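Effector protein HopAB2 (Pseudomonas syringae pv. tomato, PDB 3TL8) acts as a type III effector that is recognised by the tomato Pto resistance protein and, in susceptible plants, suppresses programmed cell death and immunity as a virulence factor. Local coordinates at residues 42-45 against 46-50. Sequence-based numbering, arbitrary orientation.
Sequences AALR and GLVQQ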
loop_
_atom_site.group_PDB
_atom_site.type_symbol
_atom_site.label_atom_id
_atom_site.label_comp_id
_atom_site.label_asym_id
_atom_site.label_seq_id
_atom_site.Cartn_x
_atom_site.Cartn_y
_atom_site.Cartn_z
ATOM N N ALA B 42 12.606 -4.952 -24.258
ATOM C CA ALA B 42 13.775 -5.724 -24.645
ATOM C C ALA B 42 13.633 -7.149 -24.105
ATOM O O ALA B 42 14.008 -8.118 -24.769
ATOM C CB ALA B 42 15.051 -5.067 -24.129
ATOM N N ALA B 43 13.074 -7.255 -22.905
ATOM C CA ALA B 43 12.872 -8.532 -22.240
ATOM C C ALA B 43 11.784 -9.329 -22.936
ATOM O O ALA B 43 11.906 -10.540 -23.115
ATOM C CB ALA B 43 12.506 -8.310 -20.779
ATOM N N LEU B 44 10.717 -8.641 -23.325
ATOM C CA LEU B 44 9.618 -9.275 -24.040
ATOM C C LEU B 44 10.062 -9.726 -25.427
ATOM O O LEU B 44 9.657 -10.786 -25.902
ATOM C CB LEU B 44 8.451 -8.312 -24.174
ATOM C CG LEU B 44 7.269 -8.848 -24.966
ATOM C CD1 LEU B 44 6.568 -9.919 -24.163
ATOM C CD2 LEU B 44 6.320 -7.724 -25.317
ATOM N N ARG B 45 10.895 -8.918 -26.075
ATOM C CA ARG B 45 11.429 -9.274 -27.385
ATOM C C ARG B 45 12.127 -10.618 -27.306
ATOM O O ARG B 45 11.909 -11.481 -28.151
ATOM C CB ARG B 45 12.405 -8.216 -27.894
ATOM C CG ARG B 45 11.770 -7.163 -28.778
ATOM C CD ARG B 45 12.824 -6.438 -29.600
ATOM N NE ARG B 45 13.833 -5.800 -28.760
ATOM C CZ ARG B 45 13.677 -4.612 -28.193
ATOM N NH1 ARG B 45 12.548 -3.943 -28.372
ATOM N NH2 ARG B 45 14.640 -4.093 -27.444
ATOM N N GLY B 46 12.957 -10.789 -26.280
ATOM C CA GLY B 46 13.681 -12.032 -26.071
ATOM C C GLY B 46 12.768 -13.227 -25.847
ATOM O O GLY B 46 13.000 -14.305 -26.402
ATOM N N LEU B 47 11.729 -13.034 -25.036
ATOM C CA LEU B 47 10.770 -14.096 -24.748
ATOM C C LEU B 47 10.026 -14.512 -26.014
ATOM O O LEU B 47 9.665 -15.676 -26.175
ATOM C CB LEU B 47 9.769 -13.657 -23.672
ATOM C CG LEU B 47 10.320 -13.066 -22.373
ATOM C CD1 LEU B 47 9.194 -12.462 -21.559
ATOM C CD2 LEU B 47 11.084 -14.104 -21.565
ATOM N N VAL B 48 9.779 -13.554 -26.902
ATOM C CA VAL B 48 9.161 -13.861 -28.185
ATOM C C VAL B 48 10.207 -14.539 -29.068
ATOM O O VAL B 48 9.896 -15.426 -29.868
ATOM C CB VAL B 48 8.617 -12.602 -28.889
ATOM C CG1 VAL B 48 7.800 -12.992 -30.115
ATOM C CG2 VAL B 48 7.769 -11.773 -27.935
ATOM N N GLN B 49 11.454 -14.114 -28.900
ATOM C CA GLN B 49 12.565 -14.704 -29.622
ATOM C C GLN B 49 12.713 -16.175 -29.261
ATOM O O GLN B 49 12.984 -17.008 -30.126
ATOM C CB GLN B 49 13.864 -13.970 -29.294
ATOM C CG GLN B 49 15.030 -14.917 -29.048
ATOM C CD GLN B 49 16.322 -14.197 -28.738
ATOM O OE1 GLN B 49 16.409 -13.438 -27.771
ATOM N NE2 GLN B 49 17.339 -14.433 -29.560
ATOM N N GLN B 50 12.537 -16.493 -27.982
ATOM C CA GLN B 50 12.770 -17.852 -27.503
ATOM C C GLN B 50 11.519 -18.727 -27.535
ATOM O O GLN B 50 11.418 -19.707 -26.795
ATOM C CB GLN B 50 13.389 -17.830 -26.106
ATOM C CG GLN B 50 14.712 -17.092 -26.060
ATOM C CD GLN B 50 15.359 -17.117 -24.692
ATOM O OE1 GLN B 50 14.906 -17.815 -23.783
ATOM N NE2 GLN B 50 16.431 -16.348 -24.539
#
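Chi1 of 177° swings CG of L44 away from its own amide nitrogen and beside its carbonyl carbon; with CG2 of V48 anti to its own carbonyl carbon, these two branched side chains, one helical turn apart, meet obliquely on the same flank, L44 CG lying 4.2 Å from V48 CG2. The same V48 methyl lies off the oxygen end of the L44 carbonyl, whose oxygen accepts the V48 N-H; its modelled approach is unusually tight and doubtful in detail. L47 turns differently: its CG stands beside the backbone N (chi1 -51°) and comes to the oxygen end of the A43 carbonyl, with L47 CD1 3.7 Å from A43 O and 4.5 Å from L44 CD1, the latter a loose apolar touch.

The backbone evidence is that of an alpha-helix, four consecutive i to i+4 bonds. They run from G46 N to A42 O (3.2 Å), L47 N to A43 O (3.2 Å), V48 N to L44 O (2.9 Å) and Q49 N to R45 O (2.8 Å). Q50 N still reaches G46 O at 2.7 Å, although the backbone of Q50 no longer follows the helix, which places this contact in the last turns of helix 29-49. That helix belongs to the BAK1-binding domain, within the region of host recognition and Pto interaction.

Its apolar flank faces the fold: L44 rests on L106 and M109, and L47 on L102, all of helix 98-109; L44 and V48 meet L54, and L47 meets L57, of helix 54-65, while A43 and L47 pack on V82. R45 leaves the helix roughly at right angles to L44, on an exposed side. Its chain bends at chi3 (-58°) and folds back along the helix, bringing one guanidinium face against A42 CA, near the group's edge rather than its middle, and NH1 into a salt bridge with D41. At the end of the helix, Q50 NE2 is hydrogen-bonded to N81 OD1.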